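Local coordinates for sialidase B (Streptococcus pneumoniae serotype 4, PDB 4XJW), which cleaves terminal sialic acid residues from oligosaccharides, glycoproteins and glycolipids, acting on alpha-(2->3), alpha-(2->6) and alpha-(2->8) linkages, at residues Phe517-Met528 against Val540-Tyr551; Ala502-Arg510 against Gly552-Tyr560. The protein carries 1 engineered substitution. One frame throughout, in Å; residues are numbered along the deposited sequence.

Contact 1: residues Phe517-Met528 against Val540-Tyr551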
loop_
_atom_site.group_PDB
_atom_site.type_symbol
_atom_site.label_atom_id
_atom_site.label_comp_id
_atom_site.label_asym_id
_atom_site.label_seq_id
_atom_site.Cartn_x
_atom_site.Cartn_y
_atom_site.Cartn_z
ATOM N N PHE A 517 18.981 -8.516 -2.722
ATOM C CA PHE A 517 17.970 -9.556 -2.532
ATOM C C PHE A 517 16.801 -9.252 -3.446
ATOM O O PHE A 517 16.354 -8.106 -3.530
ATOM C CB PHE A 517 17.504 -9.599 -1.073
ATOM C CG PHE A 517 18.618 -9.850 -0.096
ATOM C CD1 PHE A 517 19.050 -11.144 0.176
ATOM C CD2 PHE A 517 19.251 -8.794 0.528
ATOM C CE1 PHE A 517 20.071 -11.379 1.069
ATOM C CE2 PHE A 517 20.287 -9.020 1.425
ATOM C CZ PHE A 517 20.701 -10.310 1.693
ATOM N N PHE A 518 16.300 -10.259 -4.156
ATOM C CA PHE A 518 15.208 -9.990 -5.085
ATOM C C PHE A 518 14.168 -11.083 -5.243
ATOM O O PHE A 518 14.426 -12.262 -5.015
ATOM C CB PHE A 518 15.718 -9.506 -6.454
ATOM C CG PHE A 518 16.537 -10.528 -7.219
ATOM C CD1 PHE A 518 17.852 -10.786 -6.866
ATOM C CD2 PHE A 518 15.987 -11.195 -8.305
ATOM C CE1 PHE A 518 18.613 -11.708 -7.582
ATOM C CE2 PHE A 518 16.735 -12.104 -9.028
ATOM C CZ PHE A 518 18.052 -12.362 -8.662
ATOM N N ARG A 519 12.980 -10.634 -5.612
ATOM C CA ARG A 519 11.820 -11.475 -5.848
ATOM C C ARG A 519 12.002 -12.265 -7.140
ATOM O O ARG A 519 12.561 -11.746 -8.111
ATOM C CB ARG A 519 10.605 -10.542 -5.951
ATOM C CG ARG A 519 9.307 -11.177 -6.396
ATOM C CD ARG A 519 8.250 -10.085 -6.503
ATOM N NE ARG A 519 7.051 -10.574 -7.170
ATOM C CZ ARG A 519 5.977 -9.832 -7.400
ATOM N NH1 ARG A 519 5.954 -8.568 -7.006
ATOM N NH2 ARG A 519 4.927 -10.359 -8.015
ATOM N N THR A 520 11.519 -13.514 -7.149
ATOM C CA THR A 520 11.607 -14.391 -8.321
ATOM C C THR A 520 10.283 -15.101 -8.588
ATOM O O THR A 520 9.256 -14.794 -7.981
ATOM C CB THR A 520 12.688 -15.486 -8.175
ATOM O OG1 THR A 520 12.273 -16.466 -7.213
ATOM C CG2 THR A 520 14.025 -14.886 -7.761
ATOM N N THR A 521 10.329 -16.091 -9.479
ATOM C CA THR A 521 9.151 -16.884 -9.824
ATOM C C THR A 521 9.293 -18.310 -9.301
ATOM O O THR A 521 8.491 -19.183 -9.629
ATOM C CB THR A 521 8.935 -16.918 -11.343
ATOM O OG1 THR A 521 10.157 -17.289 -11.993
ATOM C CG2 THR A 521 8.470 -15.565 -11.856
ATOM N N THR A 522 10.317 -18.536 -8.485
ATOM C CA THR A 522 10.685 -19.874 -8.016
ATOM C C THR A 522 10.138 -20.238 -6.639
ATOM O O THR A 522 10.304 -21.373 -6.195
ATOM C CB THR A 522 12.222 -20.038 -7.936
ATOM O OG1 THR A 522 12.726 -19.314 -6.804
ATOM C CG2 THR A 522 12.891 -19.533 -9.193
ATOM N N GLY A 523 9.506 -19.284 -5.954
ATOM C CA GLY A 523 9.115 -19.479 -4.570
ATOM C C GLY A 523 10.228 -19.228 -3.556
ATOM O O GLY A 523 10.045 -19.472 -2.368
ATOM N N LYS A 524 11.391 -18.782 -4.031
ATOM C CA LYS A 524 12.505 -18.442 -3.150
ATOM C C LYS A 524 13.047 -17.062 -3.490
ATOM O O LYS A 524 13.078 -16.664 -4.657
ATOM C CB LYS A 524 13.623 -19.478 -3.271
ATOM C CG LYS A 524 13.258 -20.848 -2.717
ATOM C CD LYS A 524 14.435 -21.815 -2.811
ATOM C CE LYS A 524 14.057 -23.193 -2.282
ATOM N NZ LYS A 524 12.736 -23.160 -1.588
ATOM N N ILE A 525 13.480 -16.343 -2.460
ATOM C CA ILE A 525 14.146 -15.063 -2.638
ATOM C C ILE A 525 15.549 -15.326 -3.162
ATOM O O ILE A 525 16.226 -16.239 -2.690
ATOM C CB ILE A 525 14.192 -14.318 -1.301
ATOM C CG1 ILE A 525 12.757 -14.009 -0.849
ATOM C CG2 ILE A 525 15.056 -13.044 -1.388
ATOM C CD1 ILE A 525 12.658 -13.476 0.577
ATOM N N ALA A 526 15.972 -14.556 -4.158
ATOM C CA ALA A 526 17.285 -14.747 -4.762
ATOM C C ALA A 526 18.224 -13.652 -4.306
ATOM O O ALA A 526 17.791 -12.656 -3.721
ATOM C CB ALA A 526 17.189 -14.749 -6.281
ATOM N N TYR A 527 19.509 -13.832 -4.578
ATOM C CA TYR A 527 20.475 -12.774 -4.325
ATOM C C TYR A 527 21.673 -12.848 -5.247
ATOM O O TYR A 527 21.962 -13.900 -5.824
ATOM C CB TYR A 527 20.900 -12.734 -2.848
ATOM C CG TYR A 527 21.667 -13.942 -2.360
ATOM C CD1 TYR A 527 23.049 -13.985 -2.450
ATOM C CD2 TYR A 527 21.006 -15.025 -1.794
ATOM C CE1 TYR A 527 23.756 -15.074 -2.000
ATOM C CE2 TYR A 527 21.698 -16.122 -1.334
ATOM C CZ TYR A 527 23.084 -16.136 -1.443
ATOM O OH TYR A 527 23.793 -17.224 -0.991
ATOM N N MET A 528 22.328 -11.708 -5.415
ATOM C CA MET A 528 23.587 -11.611 -6.130
ATOM C C MET A 528 24.449 -10.611 -5.381
ATOM O O MET A 528 23.943 -9.839 -4.560
ATOM C CB MET A 528 23.385 -11.153 -7.577
ATOM C CG MET A 528 22.631 -9.839 -7.745
ATOM S SD MET A 528 22.631 -9.189 -9.437
ATOM C CE MET A 528 21.622 -10.411 -10.271
ATOM N N VAL A 540 23.574 -15.730 -9.664
ATOM C CA VAL A 540 22.437 -15.712 -8.755
ATOM C C VAL A 540 22.428 -16.933 -7.844
ATOM O O VAL A 540 22.668 -18.057 -8.297
ATOM C CB VAL A 540 21.126 -15.647 -9.547
ATOM C CG1 VAL A 540 19.913 -15.787 -8.650
ATOM C CG2 VAL A 540 21.067 -14.368 -10.376
ATOM N N SER A 541 22.184 -16.703 -6.560
ATOM C CA SER A 541 21.952 -17.766 -5.589
ATOM C C SER A 541 20.574 -17.583 -4.966
ATOM O O SER A 541 19.908 -16.574 -5.215
ATOM C CB SER A 541 23.014 -17.731 -4.496
ATOM O OG SER A 541 24.283 -18.039 -5.028
ATOM N N TYR A 542 20.153 -18.549 -4.156
ATOM C CA TYR A 542 18.849 -18.504 -3.516
ATOM C C TYR A 542 18.939 -18.748 -2.026
ATOM O O TYR A 542 19.820 -19.453 -1.550
ATOM C CB TYR A 542 17.887 -19.515 -4.159
ATOM C CG TYR A 542 17.695 -19.281 -5.633
ATOM C CD1 TYR A 542 16.689 -18.441 -6.096
ATOM C CD2 TYR A 542 18.528 -19.890 -6.564
ATOM C CE1 TYR A 542 16.519 -18.215 -7.447
ATOM C CE2 TYR A 542 18.366 -19.671 -7.914
ATOM C CZ TYR A 542 17.355 -18.838 -8.349
ATOM O OH TYR A 542 17.190 -18.618 -9.695
ATOM N N ILE A 543 18.020 -18.135 -1.289
ATOM C CA ILE A 543 17.893 -18.376 0.131
ATOM C C ILE A 543 16.993 -19.590 0.324
ATOM O O ILE A 543 15.851 -19.596 -0.129
ATOM C CB ILE A 543 17.293 -17.126 0.827
ATOM C CG1 ILE A 543 18.221 -15.928 0.629
ATOM C CG2 ILE A 543 16.994 -17.390 2.302
ATOM C CD1 ILE A 543 17.636 -14.613 1.120
ATOM N N ASP A 544 17.534 -20.638 0.936
ATOM C CA ASP A 544 16.707 -21.718 1.437
ATOM C C ASP A 544 16.300 -21.271 2.835
ATOM O O ASP A 544 17.118 -20.713 3.576
ATOM C CB ASP A 544 17.488 -23.040 1.504
ATOM C CG ASP A 544 18.099 -23.443 0.172
ATOM O OD1 ASP A 544 17.478 -23.195 -0.883
ATOM O OD2 ASP A 544 19.214 -24.013 0.181
ATOM N N GLY A 545 15.039 -21.477 3.189
ATOM C CA GLY A 545 14.589 -21.165 4.529
ATOM C C GLY A 545 13.508 -20.106 4.616
ATOM O O GLY A 545 12.917 -19.906 5.680
ATOM N N ILE A 546 13.278 -19.401 3.513
ATOM C CA ILE A 546 12.171 -18.457 3.423
ATOM C C ILE A 546 11.315 -18.890 2.248
ATOM O O ILE A 546 11.851 -19.160 1.180
ATOM C CB ILE A 546 12.652 -17.014 3.191
ATOM C CG1 ILE A 546 13.547 -16.558 4.343
ATOM C CG2 ILE A 546 11.457 -16.058 3.061
ATOM C CD1 ILE A 546 14.101 -15.173 4.157
ATOM N N GLN A 547 10.001 -18.978 2.449
ATOM C CA GLN A 547 9.090 -19.325 1.351
ATOM C C GLN A 547 8.357 -18.107 0.805
ATOM O O GLN A 547 7.892 -17.260 1.573
ATOM C CB GLN A 547 8.024 -20.330 1.799
ATOM C CG GLN A 547 8.501 -21.469 2.685
ATOM C CD GLN A 547 9.742 -22.141 2.149
ATOM O OE1 GLN A 547 9.868 -22.373 0.943
ATOM N NE2 GLN A 547 10.682 -22.445 3.045
ATOM N N GLN A 548 8.237 -18.038 -0.519
ATOM C CA GLN A 548 7.301 -17.124 -1.164
ATOM C C GLN A 548 6.388 -17.921 -2.075
ATOM O O GLN A 548 6.602 -19.114 -2.282
ATOM C CB GLN A 548 8.030 -16.036 -1.954
ATOM C CG GLN A 548 8.624 -14.942 -1.060
ATOM C CD GLN A 548 8.863 -13.643 -1.791
ATOM O OE1 GLN A 548 8.829 -13.570 -3.019
ATOM N NE2 GLN A 548 9.140 -12.595 -1.020
ATOM N N THR A 549 5.369 -17.259 -2.611
ATOM C CA THR A 549 4.493 -17.864 -3.593
ATOM C C THR A 549 5.189 -17.929 -4.939
ATOM O O THR A 549 6.240 -17.326 -5.150
ATOM C CB THR A 549 3.251 -17.014 -3.799
ATOM O OG1 THR A 549 3.670 -15.701 -4.198
ATOM C CG2 THR A 549 2.410 -16.935 -2.519
ATOM N N SER A 550 4.574 -18.646 -5.870
ATOM C CA SER A 550 5.072 -18.704 -7.232
ATOM C C SER A 550 5.253 -17.338 -7.887
ATOM O O SER A 550 6.188 -17.144 -8.664
ATOM C CB SER A 550 4.159 -19.591 -8.087
ATOM O OG SER A 550 2.819 -19.129 -8.078
ATOM N N TYR A 551 4.378 -16.387 -7.568
ATOM C CA TYR A 551 4.456 -15.071 -8.194
ATOM C C TYR A 551 5.382 -14.122 -7.421
ATOM O O TYR A 551 5.899 -13.161 -7.991
ATOM C CB TYR A 551 3.064 -14.462 -8.388
ATOM C CG TYR A 551 2.217 -14.485 -7.140
ATOM C CD1 TYR A 551 2.324 -13.475 -6.176
ATOM C CD2 TYR A 551 1.329 -15.524 -6.903
ATOM C CE1 TYR A 551 1.547 -13.500 -5.030
ATOM C CE2 TYR A 551 0.550 -15.559 -5.753
ATOM C CZ TYR A 551 0.665 -14.544 -4.816
ATOM O OH TYR A 551 -0.106 -14.585 -3.679
HETATM O O HOH W 1 8.632 -16.601 -6.104
HETATM O O HOH W 2 10.514 -14.768 -4.857
HETATM O O HOH W 3 8.357 -12.563 -9.636
HETATM O O HOH W 4 13.826 -17.814 -0.006
#
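Val540 spreads its two methyl groups over three side chains of 517-528. CG1 lies 3.8 Å from Ala526 CB and touches Phe518 CZ, while CG2 reaches Met528 CE. Ser541 and Tyr527 form an antiparallel hydrogen-bonded pair. Tyr527 N donates to Ser541 O at 2.8 Å, and Ser541 N donates back to Tyr527 O. With chi1 at 66°, the Tyr527 ring folds back over Ser541, whose CB makes a CH-pi contact with one face, 3.8 Å from the centroid. Tyr542 faces Ala526 in the next, non-hydrogen-bonded pair, and its CE1 touches Ala526 CB. Ile543 N donates almost straight to Ile525 O (3.0 Å, 177° at the hydrogen). Ile543 CD1 touches Ile525 CG2 and Phe517 CD1. Here the chains part, and water 4 joins Ile525 N to Ile543 O and Ile546 O. Ile546 CG2 packs on Ile525 CD1. Gln548 N donates to Gly523 O at 3.0 Å, from above the carbonyl plane. Gln548 NE2 lies against Ile525 CG1 and donates to Thr574 OG1. Tyr551 O is gripped by Arg519 NE (2.9 Å) and NH2 (3.0 Å), and lies near the guanidinium plane. The extended Arg519 side chain delivers this edge; NH1 makes a salt bridge with Glu503. Arg519 is a substrate-binding residue by similarity, so the two bonds to this carbonyl probably help hold its guanidinium in place. The contact is built on the outer hairpin of a propeller blade, 526-530 with 541-542, and on the connection that follows it. Leu572 of strand 569-575 packs on Phe517, Ile543 and Ile546, and Leu476 of strand 475-481 on Phe518 and Met528.

Contact 2: residues Ala502-Arg510 against Gly552-Tyr560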
loop_
_atom_site.group_PDB
_atom_site.type_symbol
_atom_site.label_atom_id
_atom_site.label_comp_id
_atom_site.label_asym_id
_atom_site.label_seq_id
_atom_site.Cartn_x
_atom_site.Cartn_y
_atom_site.Cartn_z
ATOM N N ALA A 502 11.032 -8.723 -10.855
ATOM C CA ALA A 502 12.231 -8.955 -10.048
ATOM C C ALA A 502 12.575 -7.759 -9.178
ATOM O O ALA A 502 13.634 -7.143 -9.334
ATOM C CB ALA A 502 13.404 -9.309 -10.934
ATOM N N GLU A 503 11.669 -7.445 -8.260
ATOM C CA GLU A 503 11.857 -6.335 -7.339
ATOM C C GLU A 503 13.026 -6.631 -6.407
ATOM O O GLU A 503 13.027 -7.641 -5.704
ATOM C CB GLU A 503 10.571 -6.103 -6.550
ATOM C CG GLU A 503 9.458 -5.481 -7.390
ATOM C CD GLU A 503 8.065 -5.802 -6.886
ATOM O OE1 GLU A 503 7.119 -5.107 -7.318
ATOM O OE2 GLU A 503 7.909 -6.746 -6.076
ATOM N N ALA A 504 13.993 -5.715 -6.367
ATOM C CA ALA A 504 15.283 -5.967 -5.729
ATOM C C ALA A 504 15.595 -4.860 -4.743
ATOM O O ALA A 504 15.306 -3.697 -5.015
ATOM C CB ALA A 504 16.367 -6.028 -6.774
ATOM N N GLN A 505 16.226 -5.219 -3.627
ATOM C CA GLN A 505 16.677 -4.237 -2.653
ATOM C C GLN A 505 18.082 -4.610 -2.218
ATOM O O GLN A 505 18.438 -5.789 -2.170
ATOM C CB GLN A 505 15.710 -4.192 -1.472
ATOM C CG GLN A 505 14.382 -3.470 -1.770
ATOM C CD GLN A 505 14.542 -1.948 -1.917
ATOM O OE1 GLN A 505 14.406 -1.200 -0.941
ATOM N NE2 GLN A 505 14.805 -1.494 -3.138
ATOM N N MET A 506 18.882 -3.599 -1.895
ATOM C CA MET A 506 20.323 -3.765 -1.703
ATOM C C MET A 506 20.746 -3.430 -0.272
ATOM O O MET A 506 20.122 -2.616 0.395
ATOM C CB MET A 506 21.084 -2.838 -2.656
ATOM C CG MET A 506 20.848 -3.091 -4.155
ATOM S SD MET A 506 21.407 -1.720 -5.176
ATOM C CE MET A 506 20.068 -0.540 -4.947
ATOM N N VAL A 507 21.825 -4.068 0.172
ATOM C CA VAL A 507 22.494 -3.715 1.416
ATOM C C VAL A 507 23.990 -3.714 1.149
ATOM O O VAL A 507 24.477 -4.495 0.326
ATOM C CB VAL A 507 22.174 -4.702 2.569
ATOM C CG1 VAL A 507 20.684 -4.761 2.823
ATOM C CG2 VAL A 507 22.715 -6.096 2.266
ATOM N N GLU A 508 24.717 -2.817 1.810
ATOM C CA GLU A 508 26.179 -2.818 1.727
ATOM C C GLU A 508 26.715 -3.662 2.886
ATOM O O GLU A 508 26.666 -3.242 4.044
ATOM C CB GLU A 508 26.764 -1.387 1.753
ATOM C CG GLU A 508 28.231 -1.360 1.299
ATOM C CD GLU A 508 28.815 0.030 1.172
ATOM O OE1 GLU A 508 28.154 0.998 1.602
ATOM O OE2 GLU A 508 29.942 0.148 0.636
ATOM N N LEU A 509 27.194 -4.867 2.585
ATOM C CA LEU A 509 27.691 -5.772 3.629
ATOM C C LEU A 509 28.942 -5.239 4.304
ATOM O O LEU A 509 29.106 -5.358 5.517
ATOM C CB LEU A 509 27.995 -7.160 3.057
ATOM C CG LEU A 509 26.804 -8.002 2.605
ATOM C CD1 LEU A 509 27.276 -9.359 2.138
ATOM C CD2 LEU A 509 25.788 -8.132 3.728
ATOM N N ARG A 510 29.840 -4.699 3.490
ATOM C CA ARG A 510 31.052 -4.043 3.952
ATOM C C ARG A 510 31.500 -3.150 2.803
ATOM O O ARG A 510 30.881 -3.151 1.751
ATOM C CB ARG A 510 32.126 -5.072 4.310
ATOM C CG ARG A 510 32.404 -6.098 3.224
ATOM C CD ARG A 510 33.518 -7.053 3.636
ATOM N NE ARG A 510 33.747 -8.112 2.652
ATOM C CZ ARG A 510 34.731 -8.100 1.757
ATOM N NH1 ARG A 510 35.588 -7.086 1.720
ATOM N NH2 ARG A 510 34.867 -9.110 0.908
ATOM N N GLY A 552 5.599 -14.409 -6.144
ATOM C CA GLY A 552 6.551 -13.635 -5.337
ATOM C C GLY A 552 5.991 -12.349 -4.757
ATOM O O GLY A 552 4.883 -11.941 -5.099
ATOM N N THR A 553 6.788 -11.708 -3.892
ATOM C CA THR A 553 6.440 -10.427 -3.261
ATOM C C THR A 553 7.719 -9.633 -3.052
ATOM O O THR A 553 8.774 -10.214 -2.843
ATOM C CB THR A 553 5.749 -10.645 -1.876
ATOM O OG1 THR A 553 4.579 -11.457 -2.059
ATOM C CG2 THR A 553 5.299 -9.334 -1.270
ATOM N N GLN A 554 7.623 -8.305 -3.118
ATOM C CA GLN A 554 8.741 -7.435 -2.797
ATOM C C GLN A 554 9.339 -7.846 -1.446
ATOM O O GLN A 554 8.608 -8.225 -0.515
ATOM C CB GLN A 554 8.256 -5.982 -2.737
ATOM C CG GLN A 554 9.368 -4.942 -2.516
ATOM C CD GLN A 554 8.968 -3.827 -1.564
ATOM O OE1 GLN A 554 7.957 -3.915 -0.873
ATOM N NE2 GLN A 554 9.763 -2.766 -1.529
ATOM N N VAL A 555 10.672 -7.792 -1.360
ATOM C CA VAL A 555 11.388 -8.009 -0.106
ATOM C C VAL A 555 12.173 -6.737 0.187
ATOM O O VAL A 555 12.863 -6.192 -0.693
ATOM C CB VAL A 555 12.344 -9.233 -0.182
ATOM C CG1 VAL A 555 13.263 -9.138 -1.390
ATOM C CG2 VAL A 555 13.162 -9.381 1.087
ATOM N N SER A 556 12.060 -6.239 1.409
ATOM C CA SER A 556 12.881 -5.094 1.792
ATOM C C SER A 556 14.013 -5.593 2.676
ATOM O O SER A 556 13.910 -6.673 3.270
ATOM C CB SER A 556 12.047 -4.007 2.457
ATOM O OG SER A 556 11.244 -4.495 3.519
ATOM N N ALA A 557 15.105 -4.837 2.727
ATOM C CA ALA A 557 16.341 -5.352 3.315
ATOM C C ALA A 557 17.195 -4.225 3.823
ATOM O O ALA A 557 17.352 -3.218 3.138
ATOM C CB ALA A 557 17.108 -6.147 2.280
ATOM N N ILE A 558 17.762 -4.402 5.012
ATOM C CA ILE A 558 18.714 -3.415 5.535
ATOM C C ILE A 558 19.922 -4.075 6.189
ATOM O O ILE A 558 19.869 -5.228 6.616
ATOM C CB ILE A 558 18.070 -2.461 6.563
ATOM C CG1 ILE A 558 17.516 -3.243 7.762
ATOM C CG2 ILE A 558 16.978 -1.620 5.921
ATOM C CD1 ILE A 558 17.146 -2.368 8.974
ATOM N N LYS A 559 21.015 -3.319 6.261
ATOM C CA LYS A 559 22.189 -3.695 7.036
ATOM C C LYS A 559 22.077 -2.946 8.359
ATOM O O LYS A 559 22.035 -1.717 8.376
ATOM C CB LYS A 559 23.457 -3.273 6.291
ATOM C CG LYS A 559 24.750 -3.413 7.085
ATOM C CD LYS A 559 25.221 -4.845 7.120
ATOM C CE LYS A 559 26.439 -5.024 8.038
ATOM N NZ LYS A 559 27.609 -4.180 7.653
ATOM N N TYR A 560 21.973 -3.691 9.452
ATOM C CA TYR A 560 21.820 -3.108 10.784
ATOM C C TYR A 560 23.156 -2.518 11.236
ATOM O O TYR A 560 24.209 -3.075 10.935
ATOM C CB TYR A 560 21.329 -4.186 11.756
ATOM C CG TYR A 560 20.836 -3.648 13.078
ATOM C CD1 TYR A 560 19.822 -2.698 13.127
ATOM C CD2 TYR A 560 21.375 -4.096 14.276
ATOM C CE1 TYR A 560 19.370 -2.196 14.337
ATOM C CE2 TYR A 560 20.927 -3.606 15.491
ATOM C CZ TYR A 560 19.926 -2.654 15.519
ATOM O OH TYR A 560 19.468 -2.156 16.726
HETATM O O HOH W 5 12.346 -6.225 -3.343
HETATM O O HOH W 6 14.915 -2.132 1.521
#
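Val507 and Ala557 make the apolar centre of this contact, with Val507 CG1 3.9 Å from Ala557 CB. The same methyl also rests on the backbone, 3.5 Å from Ile558 C. Gln505 CG lies 3.3 Å from Val555 O. The Gln505 chain then bends at chi2 (-71°), and NE2 turns back to donate to Ala504 O, while OE1 accepts from Gln456 N. At the Glu503 end, OE2 approaches Gln554 CB to 3.4 Å, and the two side chains cross at about a right angle. One direct hydrogen bond spans the segments, from Lys559 NZ to Leu509 O at 2.9 Å. The donor stands above the carbonyl plane. Lys559 lays CG and CD along Glu508 O, and NZ forms a salt bridge with Glu568. Two waters bridge the segments. Water 5 links backbone to backbone, accepting from Val555 N and donating weakly to Glu503 O. Water 6 accepts from Ala557 N and lies 2.7 Å from Gln505 OE1, to which it can donate. Glu503, a predicted active-site residue, bonds through OE1 to Tyr615, the nucleophile by similarity. Ile558 points away from 502-510 and touches the bound inhibitor. Strands 504-510 and 556-559 run nearly parallel, 9° apart, with axes 6.0 Å from each other. They are the first strands of two successive four-stranded propeller blades. Each pairs with its own blade, 504-510 with 513-518 and 556-559 with 569-575.

Contact 2 is buried and lies between two blades, joining their first strands. Contact 1 is partly buried and reaches the surface, pairing the two outer strands of the earlier blade and tying its 519-525 turn to the connection that leads to the next. The two share that blade, since strands 504-510 and 513-518 are neighbours in it. Both have bridging waters. In contact 1 these supplement direct backbone hydrogen bonds, while contact 2 has no direct backbone-to-backbone hydrogen bond between its segments and relies on small apolar side chains and a lysine. They meet at the Arg519-Glu503 salt bridge, which places a predicted catalytic carboxylate beside a probable substrate-binding arginine.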